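PDB 6RB7: putative N-acetylneuraminate lyase from [Ruminococcus] gnavus ATCC 29149, which belongs to the dihydrodipicolinate synthetase family, whose members are built on a (beta/alpha)8 barrel, and assembles here from four chains. Local coordinates for residues L96-V99 against M100-A103; N199-P203 against V204-Q208. One frame throughout, in Å; residues are numbered along the deposited sequence.

Contact 1: residues L96-V99 against M100-A103; sequences LENV and MKVA
Met100 N donates to Leu96 O (3.0 Å, N-H...O angle 161°) and Lys101 N to Glu97 O (3.0 Å), the i to i+4 bonds of an alpha helix. Val99 O then accepts from Val102 N (3.2 Å), an i to i+3 bond, and weakly from Ala103 N. This is the C-terminal part of helix 89-103, which forms the crossover of a beta-alpha-beta unit of the barrel between strands 74-77 and 108-112.

On the face turned to the sheet, Leu96 and Met100 run alongside each other in the same direction, with Leu96 CD1 meeting Met100 CG at 4.2 Å. Met100 places CG on the backbone-N side (chi1 -65°), which brings Met100 CG to 3.3 Å from Leu96 O. Both side chains also touch Val109 of strand 108-112, so these two side chains pack between the helix and that strand. Val99 packs on Thr64 of helix 57-70 and on Phe45.

Polar groups occupy another flank. The Asn98 amide has partners at both ends: ND2 donates to Ile94 O one turn back, while OD1 accepts from Gln61 NE2 of helix 57-70 and from Lys101 NZ. These bonds should restrict rotation of the amide. Lys101 reaches it by lying beside Asn98 and bending at its last torsion.

Glu97 and Lys101 have opposite charges, but Glu97 OE1 and Lys101 NZ stand 5.5 Å apart, too far for direct contact. A water spans that gap, donating to Glu97 OE1 and weakly accepting from Lys101 NZ, while Glu97 OE2 is hydrogen-bonded to His127 NE2. The lysine comes from above the amide: Lys101 NZ sits 3.3 Å from Asn98 OD1, 59° out of the carbonyl plane and not on a lone pair.

Contact 2: residues N199-P203 against V204-Q208; sequences NSSMP and VQDIQ
Ser201 and Asp206 are joined by a short side-chain hydrogen bond, with Ser201 OG donating to Asp206 OD2 at 2.6 Å through the anti lone pair of that oxygen. The same hydroxyl accepts from Asn199 ND2 at 2.9 Å, nearly in the amide plane (14° out of it), so Ser201 OG relays a chain of bonds from amide to carboxylate. The serine torsion (chi1 75°) sets OG between its own backbone N and carbonyl carbon, where it meets Asp206 OD2. Asn199 OD1 is taken up by Asn171 ND2, which leaves the amide held from both ends.

Backbone bonds accompany the first turn of the helix. Asp206 N donates to Pro203 O at 3.0 Å, an i to i+3 bond that approaches from above the carbonyl plane, and Gln208 N to Val204 O follows as an i to i+4 bond. A water links Met202 O, to which it donates, with Val204 N, from which it accepts; Met202 O is also bonded by Gln227 NE2 of the same chain.

Van der Waals contacts complete the turn. Asn199 ND2 lies 3.8 Å from Ile207 CG1, while the Asn199 and Asp206 side chains cross at about a right angle, their planes 81° apart. Pro203 lies alongside Asp206, with Pro203 CD 3.8 Å from Asp206 OD2. Ile207 continues onto Ile220 of strand 219-222 and Ile234 of helix 228-234, whereas Gln205 N donates to Gln227 OE1 of a second subunit.

The whole is a beta-alpha turn of a (beta/alpha)8 barrel: four residues, Ser200 to Pro203, connect strand 194-199 to helix 204-214.

In the fold
Both contacts belong to one barrel but lie at different points of its beta-alpha units. Contact 1 lies in the later part of a helix, where the chain heads back to the next strand, 108-112; contact 2 lies at the end of strand 194-199, where the chain passes into a helix. In the sheet order, strands 166-171 and 135-138 stand between 194-199 and 108-112. The two centres are 31 Å apart, the nearest atoms about 19 Å, and they sit on opposite sides of the chain's centre. Bicine is bound at Ala260, Gly261 and Lys262, none of which belongs to either contact. Contact 2 reaches a second subunit, whereas contact 1 touches no other chain.

Contact 1: residues L96-V99 against M100-A103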
ATOM      1  N   LEU A  96      15.203 -25.041  20.833  1.00 12.33           N
ATOM      2  CA  LEU A  96      16.545 -25.135  20.231  1.00 12.29           C
ATOM      3  C   LEU A  96      17.382 -26.205  20.980  1.00 13.74           C
ATOM      4  O   LEU A  96      18.096 -26.944  20.317  1.00 14.85           O
ATOM      5  CB  LEU A  96      17.232 -23.782  20.218  1.00 12.31           C
ATOM      6  CG  LEU A  96      18.589 -23.775  19.541  1.00 13.55           C
ATOM      7  CD1 LEU A  96      18.462 -24.118  18.036  1.00 15.93           C
ATOM      8  CD2 LEU A  96      19.235 -22.413  19.713  1.00 14.67           C
ATOM      9  N   GLU A  97      17.249 -26.272  22.291  1.00 15.76           N
ATOM     10  CA  GLU A  97      17.972 -27.312  23.068  1.00 14.78           C
ATOM     11  C   GLU A  97      17.607 -28.696  22.550  1.00 14.98           C
ATOM     12  O   GLU A  97      18.509 -29.523  22.409  1.00 16.71           O
ATOM     13  CB  GLU A  97      17.642 -27.156  24.550  1.00 16.71           C
ATOM     14  CG  GLU A  97      18.319 -25.964  25.144  1.00 18.73           C
ATOM     15  CD  GLU A  97      17.829 -25.559  26.530  1.00 30.86           C
ATOM     16  OE1 GLU A  97      16.955 -26.245  27.082  1.00 30.75           O
ATOM     17  OE2 GLU A  97      18.285 -24.513  27.036  1.00 23.28           O
ATOM     18  N   ASN A  98      16.331 -28.955  22.294  1.00 14.61           N
ATOM     19  CA  ASN A  98      15.860 -30.283  21.850  1.00 14.53           C
ATOM     20  C   ASN A  98      16.238 -30.550  20.399  1.00 16.64           C
ATOM     21  O   ASN A  98      16.531 -31.692  20.074  1.00 18.05           O
ATOM     22  CB  ASN A  98      14.401 -30.460  22.196  1.00 14.18           C
ATOM     23  CG  ASN A  98      14.250 -30.734  23.689  1.00 17.85           C
ATOM     24  OD1 ASN A  98      14.555 -31.854  24.127  1.00 18.98           O
ATOM     25  ND2 ASN A  98      13.851 -29.723  24.461  1.00 17.44           N
ATOM     26  N   VAL A  99      16.309 -29.540  19.543  1.00 12.89           N
ATOM     27  CA  VAL A  99      16.879 -29.743  18.187  1.00 14.33           C
ATOM     28  C   VAL A  99      18.330 -30.189  18.303  1.00 16.61           C
ATOM     29  O   VAL A  99      18.752 -31.175  17.671  1.00 15.84           O
ATOM     30  CB  VAL A  99      16.741 -28.457  17.337  1.00 13.31           C
ATOM     31  CG1 VAL A  99      17.543 -28.610  16.042  1.00 14.23           C
ATOM     32  CG2 VAL A  99      15.266 -28.168  17.087  1.00 15.03           C
ATOM     33  N   MET A 100      19.100 -29.453  19.074  1.00 15.81           N
ATOM     34  CA  MET A 100      20.575 -29.665  19.100  1.00 17.65           C
ATOM     35  C   MET A 100      20.865 -31.002  19.787  1.00 21.35           C
ATOM     36  O   MET A 100      21.863 -31.616  19.416  1.00 22.90           O
ATOM     37  CB  MET A 100      21.266 -28.504  19.809  1.00 19.48           C
ATOM     38  CG  MET A 100      21.129 -27.158  19.088  1.00 17.85           C
ATOM     39  SD  MET A 100      21.600 -27.183  17.345  1.00 19.76           S
ATOM     40  CE  MET A 100      23.391 -27.211  17.476  1.00 20.53           C
ATOM     41  N   LYS A 101      19.984 -31.448  20.684  1.00 19.10           N
ATOM     42  CA  LYS A 101      20.143 -32.721  21.439  1.00 20.92           C
ATOM     43  C   LYS A 101      20.208 -33.874  20.450  1.00 26.40           C
ATOM     44  O   LYS A 101      20.895 -34.870  20.812  1.00 27.55           O
ATOM     45  CB  LYS A 101      18.975 -32.996  22.386  1.00 27.42           C
ATOM     46  CG  LYS A 101      19.138 -32.606  23.836  1.00 54.92           C
ATOM     47  CD  LYS A 101      18.311 -33.487  24.770  1.00 60.53           C
ATOM     48  CE  LYS A 101      18.083 -32.861  26.135  1.00 79.96           C
ATOM     49  NZ  LYS A 101      17.186 -31.675  26.079  1.00 73.83           N
ATOM     50  N   VAL A 102      19.466 -33.854  19.341  1.00 18.70           N
ATOM     51  CA  VAL A 102      19.296 -35.109  18.547  1.00 21.57           C
ATOM     52  C   VAL A 102      19.768 -34.883  17.137  1.00 21.35           C
ATOM     53  O   VAL A 102      19.734 -35.868  16.367  1.00 23.41           O
ATOM     54  CB  VAL A 102      17.857 -35.668  18.539  1.00 20.55           C
ATOM     55  CG1 VAL A 102      17.421 -36.096  19.922  1.00 24.82           C
ATOM     56  CG2 VAL A 102      16.890 -34.670  18.008  1.00 18.90           C
ATOM     57  N   ALA A 103      20.206 -33.695  16.744  1.00 20.64           N
ATOM     58  CA  ALA A 103      20.594 -33.470  15.344  1.00 19.13           C
ATOM     59  C   ALA A 103      21.899 -34.192  14.988  1.00 19.27           C
ATOM     60  O   ALA A 103      22.154 -34.430  13.787  1.00 21.52           O
ATOM     61  CB  ALA A 103      20.688 -31.990  15.084  1.00 20.04           C
TER
HETATM   62  O   HOH W   1      16.604 -28.934  27.526  1.00 31.46           O

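Contact 2: residues N199-P203 against V204-Q208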
ATOM      1  N   ASN A 199      15.321 -13.859   1.986  1.00 10.51           N
ATOM      2  CA  ASN A 199      14.447 -12.851   1.344  1.00 11.11           C
ATOM      3  C   ASN A 199      13.048 -13.410   1.147  1.00 11.39           C
ATOM      4  O   ASN A 199      12.861 -14.283   0.263  1.00 11.33           O
ATOM      5  CB  ASN A 199      14.988 -12.386   0.009  1.00 11.82           C
ATOM      6  CG  ASN A 199      14.194 -11.172  -0.415  1.00 15.01           C
ATOM      7  OD1 ASN A 199      14.245 -10.171   0.295  1.00 14.76           O
ATOM      8  ND2 ASN A 199      13.374 -11.283  -1.450  1.00 11.64           N
ATOM      9  N   SER A 200      12.073 -12.805   1.831  1.00 10.51           N
ATOM     10  CA  SER A 200      10.651 -13.223   1.719  1.00 11.00           C
ATOM     11  C   SER A 200       9.787 -12.127   1.084  1.00 12.20           C
ATOM     12  O   SER A 200       8.589 -12.366   0.949  1.00 12.76           O
ATOM     13  CB  SER A 200      10.074 -13.684   3.022  1.00 12.41           C
ATOM     14  OG  SER A 200      10.550 -15.021   3.270  1.00 14.85           O
ATOM     15  N   SER A 201      10.375 -11.036   0.605  1.00 10.73           N
ATOM     16  CA  SER A 201       9.644 -10.092  -0.248  1.00  9.31           C
ATOM     17  C   SER A 201       9.290 -10.830  -1.539  1.00 10.15           C
ATOM     18  O   SER A 201       9.961 -11.808  -1.896  1.00 10.65           O
ATOM     19  CB  SER A 201      10.446  -8.851  -0.515  1.00 11.67           C
ATOM     20  OG  SER A 201      11.486  -9.094  -1.441  1.00 12.71           O
ATOM     21  N   MET A 202       8.255 -10.378  -2.226  1.00 11.54           N
ATOM     22  CA  MET A 202       7.812 -11.098  -3.441  1.00 12.28           C
ATOM     23  C   MET A 202       8.671 -10.861  -4.677  1.00 10.78           C
ATOM     24  O   MET A 202       8.785 -11.773  -5.497  1.00 12.54           O
ATOM     25  CB  MET A 202       6.339 -10.828  -3.722  1.00 14.39           C
ATOM     26  CG  MET A 202       5.419 -11.329  -2.627  1.00 13.17           C
ATOM     27  SD  MET A 202       5.626 -13.037  -2.170  1.00 15.70           S
ATOM     28  CE  MET A 202       5.118 -13.832  -3.694  1.00 19.59           C
ATOM     29  N   PRO A 203       9.272  -9.679  -4.934  1.00 11.61           N
ATOM     30  CA  PRO A 203      10.049  -9.523  -6.156  1.00 10.85           C
ATOM     31  C   PRO A 203      11.327 -10.365  -6.134  1.00 11.14           C
ATOM     32  O   PRO A 203      12.152 -10.220  -5.238  1.00 11.69           O
ATOM     33  CB  PRO A 203      10.366  -8.032  -6.233  1.00 11.00           C
ATOM     34  CG  PRO A 203       9.329  -7.374  -5.328  1.00 12.84           C
ATOM     35  CD  PRO A 203       9.101  -8.398  -4.220  1.00 12.14           C
ATOM     36  N   VAL A 204      11.534 -11.224  -7.138  1.00 11.52           N
ATOM     37  CA  VAL A 204      12.854 -11.909  -7.278  1.00 10.87           C
ATOM     38  C   VAL A 204      13.898 -10.871  -7.649  1.00 10.72           C
ATOM     39  O   VAL A 204      15.061 -11.122  -7.418  1.00 11.44           O
ATOM     40  CB  VAL A 204      12.807 -13.077  -8.263  1.00 11.35           C
ATOM     41  CG1 VAL A 204      11.875 -14.170  -7.740  1.00 11.34           C
ATOM     42  CG2 VAL A 204      12.423 -12.637  -9.649  1.00 13.80           C
ATOM     43  N   GLN A 205      13.503  -9.691  -8.141  1.00  9.70           N
ATOM     44  CA  GLN A 205      14.456  -8.593  -8.360  1.00 10.36           C
ATOM     45  C   GLN A 205      15.188  -8.336  -7.046  1.00 11.46           C
ATOM     46  O   GLN A 205      16.362  -7.935  -7.109  1.00 11.35           O
ATOM     47  CB  GLN A 205      13.754  -7.352  -8.900  1.00 12.05           C
ATOM     48  CG  GLN A 205      14.734  -6.257  -9.230  1.00 13.08           C
ATOM     49  CD  GLN A 205      14.044  -5.060  -9.853  1.00 14.92           C
ATOM     50  OE1 GLN A 205      12.952  -5.187 -10.430  1.00 16.53           O
ATOM     51  NE2 GLN A 205      14.754  -3.956  -9.899  1.00 15.80           N
ATOM     52  N   ASP A 206      14.524  -8.427  -5.889  1.00 10.28           N
ATOM     53  CA  ASP A 206      15.196  -8.102  -4.612  1.00 10.54           C
ATOM     54  C   ASP A 206      16.330  -9.101  -4.369  1.00 10.69           C
ATOM     55  O   ASP A 206      17.424  -8.675  -3.912  1.00 11.13           O
ATOM     56  CB  ASP A 206      14.204  -8.111  -3.452  1.00 11.84           C
ATOM     57  CG  ASP A 206      13.242  -6.934  -3.462  1.00 17.03           C
ATOM     58  OD1 ASP A 206      13.508  -5.960  -4.233  1.00 17.18           O
ATOM     59  OD2 ASP A 206      12.278  -6.931  -2.641  1.00 14.30           O
ATOM     60  N   ILE A 207      16.117 -10.380  -4.678  1.00 11.61           N
ATOM     61  CA  ILE A 207      17.179 -11.407  -4.591  1.00 10.63           C
ATOM     62  C   ILE A 207      18.357 -10.996  -5.479  1.00 11.76           C
ATOM     63  O   ILE A 207      19.509 -10.969  -5.032  1.00 11.61           O
ATOM     64  CB  ILE A 207      16.619 -12.792  -4.929  1.00 11.41           C
ATOM     65  CG1 ILE A 207      15.652 -13.229  -3.841  1.00 12.41           C
ATOM     66  CG2 ILE A 207      17.757 -13.781  -5.124  1.00 12.14           C
ATOM     67  CD1 ILE A 207      14.893 -14.502  -4.163  1.00 13.14           C
ATOM     68  N   GLN A 208      18.061 -10.671  -6.737  1.00 10.66           N
ATOM     69  CA  GLN A 208      19.093 -10.283  -7.713  1.00 11.25           C
ATOM     70  C   GLN A 208      19.872  -9.083  -7.220  1.00 11.41           C
ATOM     71  O   GLN A 208      21.110  -9.048  -7.339  1.00 12.36           O
ATOM     72  CB  GLN A 208      18.392 -10.016  -9.060  1.00 13.58           C
ATOM     73  CG  GLN A 208      19.363  -9.777 -10.193  1.00 14.17           C
ATOM     74  CD  GLN A 208      19.917  -8.379 -10.277  1.00 12.98           C
ATOM     75  OE1 GLN A 208      19.215  -7.366 -10.055  1.00 12.64           O
ATOM     76  NE2 GLN A 208      21.188  -8.300 -10.669  1.00 15.09           N
TER
HETATM   77  O   HOH W   2       8.915 -12.161  -8.209  1.00 11.17           O